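Local structure of butyryl-CoA dehydrogenase (Marinomonas mediterranea, 6CY8) at residues G87-F92 and D240-C245; A93-I98 and Q109-L114; Y165-A170 and A183-R188; S319-S324 and I368-I373. The protein is a flavoprotein of the acyl-CoA dehydrogenase family, with a beta domain between helical ones, that binds flavin-adenine dinucleotide and 4'-phosphopantetheine. All coordinates share one frame; numbering follows the deposited sequence.

Overall arrangement
From the N terminus, helix 81-101 supplies the first segment of two contacts: 87-92 goes to contact 1 and 93-98 to contact 2. Contact 2 closes first, a short turn-back onto helix 104-114. Contact 3 follows as a beta hairpin in the middle domain. Contact 1 closes only when helix 231-246 returns to helix 81-101, so its long loop encloses contacts 2 and 3, which lie one after the other within it. Contact 4 opens later and closes within the C-terminal helical domain. Contact 2 touches contact 3 through L110, L114 and Y165, while R243 of contact 1 packs on L372 and Q369 of contact 4. They join both helical domains to each other and to the beta domain.

Contact 1. Residues G87-F92 and D240-C245; sequences GAAHTF and DWERCC. With PNS (4'-phosphopantetheine), chain D.
F92 and C245 are central to the buried contact between helix segments 87-92 and 240-245. C245 CB lies over one face of the F92 ring, 3.6 Å from its centroid and 14° off the normal, a CH-pi contact; C245 SG, 4.5 Å from the same centroid, adds an oblique sulfur-aromatic contact. A small, polarisable cysteine suits this place, since it lets the helix backbone come near the ring. T91 CG2 covers the centre of the opposite face, so the ring is sandwiched between its own helix and the partner, and A88 CB meets its edge. W241 crosses F92 at about a right angle, with W241 CB 4.0 Å from F92 CB, and its indole then leads away to W241 NE1's hydrogen bond with E100.

Further along, E242 extends beyond its CG and passes A89, whose CA is 4.0 Å from E242 OE1; alanine is small enough to let the carboxylate by. E242 OE2 is hydrogen-bonded to S363. R243, extended as far as NE, points to 4'-phosphopantetheine: R243 NH2 donates to PNS O35 at 3.1 Å, near the guanidinium plane, and weakly to PNS O40 at 3.3 Å. S363 O accepts from R243 NE and so helps to orient the group. The chemistry is divided: carbon and sulfur join the helices, with no hydrogen bond between them, while the polar ends of R243 and E242 go to 4'-phosphopantetheine and S363 respectively.

Contact 2. Residues A93-I98 and Q109-L114; sequences ACSMPI and QLLPDL
I98 meets three leucines, and together they form the continuous apolar cluster of this helix pair. Its CD1 reaches L114 CD2 tip to tip at 3.7 Å and also touches L110 CD1 at 3.9 Å, the I98 and L110 side chains crossing at about a right angle. The second branch, I98 CG2, rests on L111 CD2 at 4.0 Å as the two side chains slide past each other in opposite directions. With CG1 beside the backbone N (chi1 -75°) and CG2 beside the carbonyl carbon, the beta-branched isoleucine can address different leucines with its two arms.

The S95 end, buried as well, is polar and bridged by water. The S95 side chain makes one short direct approach, OG to L114 CB at 3.6 Å, without any direct hydrogen bond to the other helix. Instead, one water stands 2.8 Å from S95 OG and gives a weak hydrogen bond to L114 O, a carbonyl that also accepts from H90 NE2. Serine fits here because its short hydroxyl can hold the water beside a leucine stem. P97 and P112, which have no N-H to give to the preceding turn, coincide with kinks in their helices.

The two helices form a helical hairpin with a short connection, their segment axes 10.4 Å apart and their N-to-C directions 142° apart, nearer antiparallel than parallel. C94, L110 and L114 abut strand 165-171, M96 and P97 lean on helix 231-246, and L111 touches Y55 in a loop.

Contact 3. Residues Y165-A170 and A183-R188; sequences YYVVYA and AFVVPR
The carbonyl oxygen of Y166 is gripped twice by the neighbouring strand: V186 N donates to Y166 O at 2.7 Å, in the carbonyl plane and with an angle of 159° at the hydrogen, and V185 CA adds a CA-H...O contact at 3.3 Å. V186 O also has two partners, Y166 N, tilted from its carbonyl plane, and the CA-H of Y165. V168 and F184 repeat the pattern, F184 N reaching V168 O at 2.7 Å, so two hydrogen-bonded pairs alternate with non-hydrogen-bonded ones in an antiparallel hairpin. P187 suits its non-hydrogen-bonded place opposite Y165, where no N-H is needed across the pair.

On the face carrying Y165, V167 and Y169, the partner side chains are compact: A183, V185 and P187. V185 CG1 lies 4.0 Å from Y165 CB, and A183 CB is 3.6 Å from Y169 CE2, its small size leaving room for the ring. On the other face V168 CG2 and V186 CG2 meet at 3.7 Å. Y166 presents its ring edge to R188 CD, 3.7 Å from Y166 CE2. R188 bends at chi2 (80°), bringing one guanidinium face over Y166 OH, with the ring and guanidinium planes 54° apart. No hydrogen bond joins them: Y166 OH binds G160 O, and R188 NH1 binds A163 O and S161 O.

In the sheet this hairpin lies between strands 121-124 and 224-225. Y166, V168 and V186 pack on strands 147-158 and 209-220 of the second sheet, while V167 and Y165 face helices 81-101 and 104-114.

Contact 4. Residues S319-S324 and I368-I373; sequences SKLAIS and IQRELI. With FAD (flavin-adenine dinucleotide), chain C.
The helical segments of L321 and Q369 run roughly antiparallel, their N-to-C directions 144° apart and their axes 9.8 Å from each other; L321 and Q369 have the nearest CA atoms, at 6.5 Å. With chi1 at -174°, L321 CG stands opposite the backbone N, which turns both methyl groups toward the partner helix: L321 CD1 lies over the centre of one face of the R370 guanidinium, 4.0 Å from R370 CZ, while L321 CD2 is 3.8 Å from both R370 CG and I373 CD1. A branched leucine can thus cover the flat group and the aliphatic stem together. The charge of R370 is met at NE by a salt bridge to D287 of the second subunit.

K320 and Q369 cross at about a right angle, K320 CE standing 3.8 Å from Q369 NE2. They touch through their flanks, and K320 NZ and the Q369 amide NE2 both donate to G364 O; K320 NZ also binds S359 O and F362 O.

One residue earlier, I368 CD1 touches the adenine of FAD, 3.5 Å from FAD C5A. Helix 279-306 packs on A322 and I323, R243 of helix 231-246 touches K320 and Q369, and the second subunit brings V290 against L321 and A286 against I373.

Contact 1. Residues G87-F92 and D240-C245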
# COMPACT_ATOMS: atom_id res chain seq x y z
N GLY A 87 18.11 17.99 -20.46
CA GLY A 87 18.57 17.56 -21.76
C GLY A 87 17.58 16.67 -22.46
O GLY A 87 17.53 16.66 -23.69
N ALA A 88 16.78 15.92 -21.70
CA ALA A 88 15.85 14.96 -22.29
C ALA A 88 14.55 15.63 -22.72
O ALA A 88 13.96 15.24 -23.73
CB ALA A 88 15.58 13.82 -21.31
N ALA A 89 14.09 16.63 -21.98
CA ALA A 89 13.02 17.48 -22.51
C ALA A 89 13.42 18.05 -23.86
O ALA A 89 12.68 17.93 -24.85
CB ALA A 89 12.71 18.60 -21.52
N HIS A 90 14.63 18.63 -23.93
CA HIS A 90 15.14 19.24 -25.15
C HIS A 90 15.16 18.25 -26.31
O HIS A 90 14.67 18.55 -27.41
CB HIS A 90 16.54 19.80 -24.85
CG HIS A 90 17.43 19.93 -26.04
ND1 HIS A 90 17.72 21.15 -26.62
CD2 HIS A 90 18.16 19.01 -26.72
CE1 HIS A 90 18.56 20.98 -27.62
NE2 HIS A 90 18.84 19.69 -27.71
N THR A 91 15.68 17.05 -26.08
CA THR A 91 15.79 16.06 -27.14
C THR A 91 14.46 15.41 -27.49
O THR A 91 14.16 15.22 -28.67
CB THR A 91 16.80 14.98 -26.75
OG1 THR A 91 18.09 15.59 -26.59
CG2 THR A 91 16.85 13.89 -27.82
N PHE A 92 13.64 15.05 -26.51
CA PHE A 92 12.49 14.22 -26.83
C PHE A 92 11.19 14.99 -26.92
O PHE A 92 10.29 14.54 -27.63
CB PHE A 92 12.35 13.09 -25.81
CG PHE A 92 13.52 12.18 -25.81
CD1 PHE A 92 13.71 11.28 -26.85
CD2 PHE A 92 14.48 12.26 -24.81
CE1 PHE A 92 14.82 10.46 -26.86
CE2 PHE A 92 15.58 11.44 -24.82
CZ PHE A 92 15.76 10.54 -25.85
N ASP A 240 4.88 10.61 -26.37
CA ASP A 240 5.29 9.22 -26.49
C ASP A 240 6.80 9.08 -26.43
O ASP A 240 7.32 8.08 -25.93
CB ASP A 240 4.75 8.59 -27.77
CG ASP A 240 4.59 7.08 -27.65
OD1 ASP A 240 3.75 6.65 -26.84
OD2 ASP A 240 5.31 6.33 -28.36
N TRP A 241 7.54 10.08 -26.91
CA TRP A 241 8.99 10.06 -26.79
C TRP A 241 9.43 10.41 -25.37
O TRP A 241 10.25 9.69 -24.78
CB TRP A 241 9.61 11.02 -27.81
CG TRP A 241 9.65 10.45 -29.21
CD1 TRP A 241 8.82 10.76 -30.25
CD2 TRP A 241 10.57 9.46 -29.70
NE1 TRP A 241 9.17 10.03 -31.36
CE2 TRP A 241 10.24 9.23 -31.06
CE3 TRP A 241 11.64 8.75 -29.14
CZ2 TRP A 241 10.94 8.32 -31.86
CZ3 TRP A 241 12.35 7.85 -29.94
CH2 TRP A 241 11.99 7.64 -31.28
N GLU A 242 8.89 11.50 -24.80
CA GLU A 242 9.30 11.94 -23.47
C GLU A 242 8.92 10.91 -22.41
O GLU A 242 9.75 10.55 -21.56
CB GLU A 242 8.69 13.30 -23.16
CG GLU A 242 9.55 14.18 -22.26
CD GLU A 242 8.78 15.38 -21.73
OE1 GLU A 242 9.18 16.54 -22.00
OE2 GLU A 242 7.76 15.18 -21.04
N ARG A 243 7.69 10.40 -22.45
CA ARG A 243 7.27 9.45 -21.42
C ARG A 243 8.03 8.14 -21.52
O ARG A 243 8.20 7.45 -20.51
CB ARG A 243 5.77 9.17 -21.48
CG ARG A 243 4.87 10.29 -21.09
CD ARG A 243 3.47 10.06 -21.67
NE ARG A 243 2.60 11.23 -21.55
CZ ARG A 243 1.40 11.34 -22.13
NH1 ARG A 243 0.94 10.35 -22.89
NH2 ARG A 243 0.67 12.43 -21.96
N CYS A 244 8.46 7.76 -22.72
CA CYS A 244 9.21 6.52 -22.86
C CYS A 244 10.67 6.71 -22.49
O CYS A 244 11.20 5.99 -21.63
CB CYS A 244 9.10 5.99 -24.29
SG CYS A 244 10.02 4.44 -24.61
N CYS A 245 11.34 7.69 -23.10
CA CYS A 245 12.79 7.75 -23.05
C CYS A 245 13.32 8.59 -21.91
O CYS A 245 14.37 8.25 -21.34
CB CYS A 245 13.33 8.29 -24.38
SG CYS A 245 12.89 7.25 -25.82
O23 PNS D . -5.21 11.57 -27.26
P24 PNS D . -3.99 11.98 -26.56
O25 PNS D . -3.08 10.76 -26.71
O26 PNS D . -3.45 13.23 -27.23
O27 PNS D . -4.29 12.18 -24.96
C28 PNS D . -4.64 13.43 -24.51
C29 PNS D . -5.05 13.37 -23.04
C30 PNS D . -6.58 13.51 -22.92
C31 PNS D . -4.63 12.07 -22.34
C32 PNS D . -4.37 14.63 -22.49
O33 PNS D . -5.22 15.27 -21.57
C34 PNS D . -2.93 14.45 -21.96
O35 PNS D . -2.15 13.67 -22.43
N36 PNS D . -2.47 15.31 -20.90
C37 PNS D . -1.11 15.17 -20.42
C38 PNS D . -0.45 16.52 -20.17
C39 PNS D . 1.05 16.49 -20.44
O40 PNS D . 1.48 15.40 -20.72
N41 PNS D . 1.91 17.68 -20.39
C42 PNS D . 3.33 17.47 -20.73
C43 PNS D . 4.30 18.67 -20.88
S44 PNS D . 5.53 18.38 -19.54

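Contact 2. Residues A93-I98 and Q109-L114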
# COMPACT_ATOMS: atom_id res chain seq x y z
N ALA A 93 11.05 16.14 -26.26
CA ALA A 93 9.85 16.94 -26.44
C ALA A 93 10.00 17.98 -27.55
O ALA A 93 8.99 18.54 -28.00
CB ALA A 93 9.47 17.66 -25.14
N CYS A 94 11.22 18.23 -28.01
CA CYS A 94 11.48 19.28 -28.99
C CYS A 94 12.21 18.74 -30.22
O CYS A 94 11.68 18.85 -31.34
CB CYS A 94 12.27 20.40 -28.33
SG CYS A 94 11.50 21.07 -26.83
N SER A 95 13.39 18.15 -30.06
CA SER A 95 14.13 17.67 -31.23
C SER A 95 13.32 16.64 -32.00
O SER A 95 13.28 16.69 -33.24
CB SER A 95 15.47 17.08 -30.81
OG SER A 95 16.42 18.09 -30.50
N MET A 96 12.67 15.71 -31.30
CA MET A 96 11.96 14.65 -32.01
C MET A 96 10.75 15.17 -32.80
O MET A 96 10.64 14.85 -33.99
CB MET A 96 11.58 13.54 -31.04
CG MET A 96 12.78 12.77 -30.49
SD MET A 96 13.97 12.18 -31.73
CE MET A 96 12.97 11.05 -32.69
N PRO A 97 9.82 15.94 -32.22
CA PRO A 97 8.76 16.51 -33.07
C PRO A 97 9.30 17.33 -34.23
O PRO A 97 8.62 17.46 -35.26
CB PRO A 97 7.95 17.38 -32.10
CG PRO A 97 8.83 17.60 -30.95
CD PRO A 97 9.65 16.35 -30.82
N ILE A 98 10.50 17.89 -34.11
CA ILE A 98 11.10 18.59 -35.25
C ILE A 98 11.56 17.59 -36.30
O ILE A 98 11.31 17.76 -37.50
CB ILE A 98 12.25 19.49 -34.76
CG1 ILE A 98 11.69 20.73 -34.07
CG2 ILE A 98 13.18 19.86 -35.91
CD1 ILE A 98 12.71 21.45 -33.19
N GLN A 109 18.01 23.32 -40.83
CA GLN A 109 18.28 24.56 -40.11
C GLN A 109 18.48 24.31 -38.61
O GLN A 109 19.49 24.69 -38.03
CB GLN A 109 17.14 25.54 -40.37
CG GLN A 109 17.46 27.00 -40.12
CD GLN A 109 16.23 27.90 -40.22
OE1 GLN A 109 15.46 27.81 -41.19
NE2 GLN A 109 16.03 28.75 -39.22
N LEU A 110 17.52 23.62 -37.97
CA LEU A 110 17.46 23.58 -36.51
C LEU A 110 18.31 22.46 -35.91
O LEU A 110 18.98 22.68 -34.90
CB LEU A 110 16.01 23.42 -36.06
CG LEU A 110 15.06 24.56 -36.38
CD1 LEU A 110 13.74 24.31 -35.69
CD2 LEU A 110 15.63 25.89 -35.95
N LEU A 111 18.29 21.27 -36.49
CA LEU A 111 18.79 20.06 -35.84
C LEU A 111 20.30 20.00 -35.59
O LEU A 111 20.71 19.46 -34.56
CB LEU A 111 18.38 18.81 -36.63
CG LEU A 111 16.93 18.37 -36.42
CD1 LEU A 111 16.55 17.15 -37.26
CD2 LEU A 111 16.67 18.10 -34.94
N PRO A 112 21.17 20.48 -36.48
CA PRO A 112 22.61 20.34 -36.20
C PRO A 112 23.04 20.97 -34.88
O PRO A 112 23.91 20.40 -34.20
CB PRO A 112 23.26 21.04 -37.41
CG PRO A 112 22.26 20.90 -38.50
CD PRO A 112 20.93 21.05 -37.82
N ASP A 113 22.47 22.11 -34.49
CA ASP A 113 22.80 22.70 -33.20
C ASP A 113 22.04 22.05 -32.05
O ASP A 113 22.55 21.94 -30.94
CB ASP A 113 22.51 24.20 -33.21
CG ASP A 113 23.54 24.98 -33.99
OD1 ASP A 113 24.67 24.45 -34.14
OD2 ASP A 113 23.19 26.10 -34.45
N LEU A 114 20.78 21.66 -32.30
CA LEU A 114 20.03 20.92 -31.31
C LEU A 114 20.75 19.63 -30.93
O LEU A 114 20.77 19.25 -29.76
CB LEU A 114 18.61 20.65 -31.83
CG LEU A 114 17.57 21.74 -31.52
CD1 LEU A 114 18.15 23.14 -31.59
CD2 LEU A 114 16.37 21.62 -32.46
O HOH W 1 18.86 17.00 -29.72

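Contact 3. Residues Y165-A170 and A183-R188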
# COMPACT_ATOMS: atom_id res chain seq x y z
N TYR A 165 14.91 28.09 -28.77
CA TYR A 165 13.67 27.82 -29.49
C TYR A 165 12.63 27.26 -28.54
O TYR A 165 12.94 26.46 -27.65
CB TYR A 165 13.86 26.78 -30.58
CG TYR A 165 15.00 27.06 -31.50
CD1 TYR A 165 14.88 28.01 -32.52
CD2 TYR A 165 16.19 26.37 -31.37
CE1 TYR A 165 15.92 28.27 -33.37
CE2 TYR A 165 17.25 26.62 -32.22
CZ TYR A 165 17.10 27.57 -33.22
OH TYR A 165 18.16 27.81 -34.06
N TYR A 166 11.38 27.64 -28.77
CA TYR A 166 10.23 27.07 -28.08
C TYR A 166 9.37 26.30 -29.07
O TYR A 166 9.05 26.81 -30.15
CB TYR A 166 9.40 28.16 -27.42
CG TYR A 166 10.19 28.95 -26.41
CD1 TYR A 166 10.28 28.52 -25.09
CD2 TYR A 166 10.83 30.13 -26.77
CE1 TYR A 166 11.00 29.24 -24.14
CE2 TYR A 166 11.55 30.87 -25.82
CZ TYR A 166 11.63 30.41 -24.51
OH TYR A 166 12.34 31.11 -23.56
N VAL A 167 8.99 25.07 -28.71
CA VAL A 167 7.97 24.33 -29.44
C VAL A 167 6.64 24.67 -28.79
O VAL A 167 6.33 24.21 -27.69
CB VAL A 167 8.24 22.82 -29.45
CG1 VAL A 167 7.20 22.09 -30.27
CG2 VAL A 167 9.61 22.57 -30.01
N VAL A 168 5.87 25.52 -29.44
CA VAL A 168 4.68 26.10 -28.83
C VAL A 168 3.47 25.44 -29.47
O VAL A 168 3.48 25.15 -30.67
CB VAL A 168 4.65 27.64 -28.99
CG1 VAL A 168 3.43 28.23 -28.34
CG2 VAL A 168 5.87 28.25 -28.37
N TYR A 169 2.46 25.16 -28.66
CA TYR A 169 1.21 24.59 -29.14
C TYR A 169 0.13 25.64 -28.91
O TYR A 169 -0.02 26.12 -27.78
CB TYR A 169 0.89 23.28 -28.43
CG TYR A 169 1.90 22.19 -28.72
CD1 TYR A 169 3.14 22.15 -28.07
CD2 TYR A 169 1.63 21.21 -29.64
CE1 TYR A 169 4.07 21.15 -28.36
CE2 TYR A 169 2.55 20.21 -29.92
CZ TYR A 169 3.76 20.18 -29.28
OH TYR A 169 4.66 19.18 -29.58
N ALA A 170 -0.58 26.01 -29.98
CA ALA A 170 -1.54 27.10 -29.91
C ALA A 170 -2.81 26.69 -30.63
O ALA A 170 -2.81 25.79 -31.47
CB ALA A 170 -1.00 28.39 -30.54
N ALA A 183 1.34 23.29 -33.92
CA ALA A 183 2.61 23.30 -33.21
C ALA A 183 3.61 24.17 -33.96
O ALA A 183 3.81 23.99 -35.16
CB ALA A 183 3.18 21.88 -33.08
N PHE A 184 4.25 25.09 -33.25
CA PHE A 184 5.22 26.00 -33.85
C PHE A 184 6.59 25.89 -33.20
O PHE A 184 6.71 25.48 -32.04
CB PHE A 184 4.75 27.44 -33.75
CG PHE A 184 3.43 27.71 -34.41
CD1 PHE A 184 3.37 28.03 -35.76
CD2 PHE A 184 2.25 27.66 -33.68
CE1 PHE A 184 2.16 28.29 -36.37
CE2 PHE A 184 1.02 27.92 -34.28
CZ PHE A 184 0.97 28.24 -35.62
N VAL A 185 7.62 26.24 -33.95
CA VAL A 185 8.95 26.46 -33.40
C VAL A 185 9.18 27.97 -33.34
O VAL A 185 9.47 28.60 -34.35
CB VAL A 185 10.04 25.77 -34.22
CG1 VAL A 185 11.40 26.26 -33.74
CG2 VAL A 185 9.93 24.28 -34.06
N VAL A 186 9.06 28.55 -32.15
CA VAL A 186 9.24 29.98 -31.96
C VAL A 186 10.70 30.22 -31.57
O VAL A 186 11.11 29.83 -30.47
CB VAL A 186 8.29 30.51 -30.88
CG1 VAL A 186 8.51 31.99 -30.64
CG2 VAL A 186 6.86 30.23 -31.31
N PRO A 187 11.50 30.86 -32.42
CA PRO A 187 12.85 31.21 -31.97
C PRO A 187 12.76 32.19 -30.82
O PRO A 187 11.93 33.10 -30.83
CB PRO A 187 13.49 31.85 -33.21
CG PRO A 187 12.66 31.39 -34.35
CD PRO A 187 11.26 31.29 -33.80
N ARG A 188 13.57 31.95 -29.78
CA ARG A 188 14.02 33.05 -28.95
C ARG A 188 14.65 34.07 -29.88
O ARG A 188 15.36 33.70 -30.83
CB ARG A 188 15.06 32.54 -27.93
CG ARG A 188 15.36 33.48 -26.77
CD ARG A 188 14.26 33.36 -25.74
NE ARG A 188 14.52 33.97 -24.43
CZ ARG A 188 15.14 33.35 -23.43
NH1 ARG A 188 15.62 32.13 -23.59
NH2 ARG A 188 15.28 33.97 -22.27

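Contact 4. Residues S319-S324 and I368-I373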
# COMPACT_ATOMS: atom_id res chain seq x y z
N SER A 319 4.91 2.16 -18.25
CA SER A 319 6.31 2.34 -17.87
C SER A 319 6.52 3.65 -17.11
O SER A 319 7.23 3.68 -16.09
CB SER A 319 7.19 2.30 -19.12
OG SER A 319 8.55 2.50 -18.81
N LYS A 320 5.94 4.74 -17.62
CA LYS A 320 6.11 6.03 -16.95
C LYS A 320 5.53 5.98 -15.55
O LYS A 320 6.16 6.43 -14.59
CB LYS A 320 5.45 7.14 -17.78
CG LYS A 320 5.83 8.58 -17.42
CD LYS A 320 5.07 9.12 -16.19
CE LYS A 320 4.82 10.61 -16.29
NZ LYS A 320 4.47 11.24 -14.97
N LEU A 321 4.33 5.42 -15.42
CA LEU A 321 3.70 5.21 -14.12
C LEU A 321 4.60 4.40 -13.19
O LEU A 321 5.05 4.88 -12.14
CB LEU A 321 2.37 4.50 -14.34
CG LEU A 321 1.45 4.29 -13.16
CD1 LEU A 321 1.13 5.63 -12.57
CD2 LEU A 321 0.19 3.58 -13.64
N ALA A 322 4.89 3.16 -13.58
CA ALA A 322 5.69 2.27 -12.75
C ALA A 322 7.02 2.91 -12.36
O ALA A 322 7.42 2.85 -11.19
CB ALA A 322 5.92 0.96 -13.50
N ILE A 323 7.70 3.54 -13.31
CA ILE A 323 9.02 4.10 -13.03
C ILE A 323 8.91 5.29 -12.08
O ILE A 323 9.65 5.40 -11.09
CB ILE A 323 9.72 4.49 -14.34
CG1 ILE A 323 10.20 3.26 -15.07
CG2 ILE A 323 10.86 5.45 -14.10
CD1 ILE A 323 10.45 3.52 -16.55
N SER A 324 8.00 6.21 -12.37
CA SER A 324 7.90 7.42 -11.56
C SER A 324 7.42 7.10 -10.15
O SER A 324 7.95 7.63 -9.17
CB SER A 324 6.95 8.40 -12.24
OG SER A 324 5.67 7.83 -12.30
N ILE A 368 -3.26 10.76 -15.01
CA ILE A 368 -3.51 10.85 -16.45
C ILE A 368 -2.95 9.63 -17.18
O ILE A 368 -3.56 9.13 -18.13
CB ILE A 368 -2.96 12.18 -17.01
CG1 ILE A 368 -3.95 13.35 -16.80
CG2 ILE A 368 -2.63 12.07 -18.47
CD1 ILE A 368 -4.63 13.43 -15.44
N GLN A 369 -1.79 9.11 -16.75
CA GLN A 369 -1.31 7.85 -17.32
C GLN A 369 -2.35 6.74 -17.16
O GLN A 369 -2.57 5.94 -18.08
CB GLN A 369 0.02 7.43 -16.69
CG GLN A 369 1.14 8.45 -16.71
CD GLN A 369 1.49 8.99 -18.10
OE1 GLN A 369 1.70 8.23 -19.05
NE2 GLN A 369 1.58 10.31 -18.20
N ARG A 370 -2.99 6.65 -16.00
CA ARG A 370 -3.98 5.59 -15.81
C ARG A 370 -5.18 5.80 -16.74
O ARG A 370 -5.71 4.82 -17.29
CB ARG A 370 -4.41 5.52 -14.34
CG ARG A 370 -3.34 4.92 -13.41
CD ARG A 370 -3.87 4.72 -11.97
NE ARG A 370 -2.85 4.27 -11.03
CZ ARG A 370 -2.10 5.08 -10.28
NH1 ARG A 370 -2.25 6.40 -10.35
NH2 ARG A 370 -1.19 4.55 -9.46
N GLU A 371 -5.59 7.05 -16.94
CA GLU A 371 -6.63 7.33 -17.93
C GLU A 371 -6.25 6.78 -19.30
O GLU A 371 -7.07 6.14 -19.97
CB GLU A 371 -6.87 8.84 -18.00
CG GLU A 371 -7.71 9.38 -16.87
CD GLU A 371 -9.15 8.90 -16.93
OE1 GLU A 371 -9.89 9.34 -17.83
OE2 GLU A 371 -9.54 8.08 -16.07
N LEU A 372 -5.00 7.01 -19.73
CA LEU A 372 -4.51 6.42 -20.97
C LEU A 372 -4.56 4.90 -20.92
O LEU A 372 -5.08 4.25 -21.84
CB LEU A 372 -3.09 6.89 -21.27
CG LEU A 372 -2.93 8.36 -21.66
CD1 LEU A 372 -1.61 8.94 -21.13
CD2 LEU A 372 -3.07 8.54 -23.17
N ILE A 373 -4.02 4.31 -19.84
CA ILE A 373 -4.02 2.86 -19.71
C ILE A 373 -5.44 2.31 -19.83
O ILE A 373 -5.71 1.42 -20.65
CB ILE A 373 -3.33 2.44 -18.40
CG1 ILE A 373 -1.83 2.75 -18.48
CG2 ILE A 373 -3.56 0.95 -18.12
CD1 ILE A 373 -1.10 2.90 -17.14
PA FAD C . -3.83 19.75 -12.90
O1A FAD C . -3.97 19.28 -14.30
O2A FAD C . -4.66 20.94 -12.39
O5B FAD C . -4.11 18.55 -12.00
C5B FAD C . -4.34 18.70 -10.58
C4B FAD C . -4.77 17.36 -10.04
O4B FAD C . -5.96 16.91 -10.75
C3B FAD C . -3.74 16.24 -10.22
O3B FAD C . -3.80 15.32 -9.14
C2B FAD C . -4.20 15.61 -11.54
O2B FAD C . -3.70 14.31 -11.81
C1B FAD C . -5.71 15.64 -11.32
N9A FAD C . -6.46 15.48 -12.55
C8A FAD C . -6.55 16.34 -13.60
N7A FAD C . -7.25 15.88 -14.61
C5A FAD C . -7.65 14.62 -14.19
C6A FAD C . -8.41 13.60 -14.80
N6A FAD C . -8.97 13.71 -16.02
N1A FAD C . -8.62 12.46 -14.10
C2A FAD C . -8.08 12.35 -12.88
N3A FAD C . -7.35 13.23 -12.21
C4A FAD C . -7.16 14.35 -12.92
N1 FAD C . 4.65 21.56 -18.77
C2 FAD C . 5.03 21.91 -20.04
O2 FAD C . 4.19 22.20 -20.90
N3 FAD C . 6.37 21.95 -20.38
C4 FAD C . 7.42 21.64 -19.54
O4 FAD C . 8.58 21.71 -19.95
C4X FAD C . 7.02 21.26 -18.20
N5 FAD C . 7.95 20.98 -17.33
C5X FAD C . 7.57 20.63 -16.05
C6 FAD C . 8.56 20.33 -15.12
C7 FAD C . 8.23 19.98 -13.81
C7M FAD C . 9.33 19.66 -12.84
C8 FAD C . 6.89 19.93 -13.43
C8M FAD C . 6.49 19.55 -12.03
C9 FAD C . 5.89 20.23 -14.35
C9A FAD C . 6.22 20.57 -15.66
N10 FAD C . 5.24 20.94 -16.60
C10 FAD C . 5.61 21.25 -17.90
C1' FAD C . 3.81 20.76 -16.29
C2' FAD C . 3.39 19.32 -16.64
O2' FAD C . 3.22 19.10 -18.04
C3' FAD C . 2.15 18.85 -15.87
O3' FAD C . 1.24 18.16 -16.72
C4' FAD C . 1.27 19.82 -15.13
O4' FAD C . 2.01 20.32 -14.03
C5' FAD C . 0.09 18.98 -14.67
O5' FAD C . -1.09 19.79 -14.70
P FAD C . -1.37 20.85 -13.58
O1P FAD C . -0.08 21.15 -12.81
O2P FAD C . -2.08 22.05 -14.13
O3P FAD C . -2.31 20.07 -12.60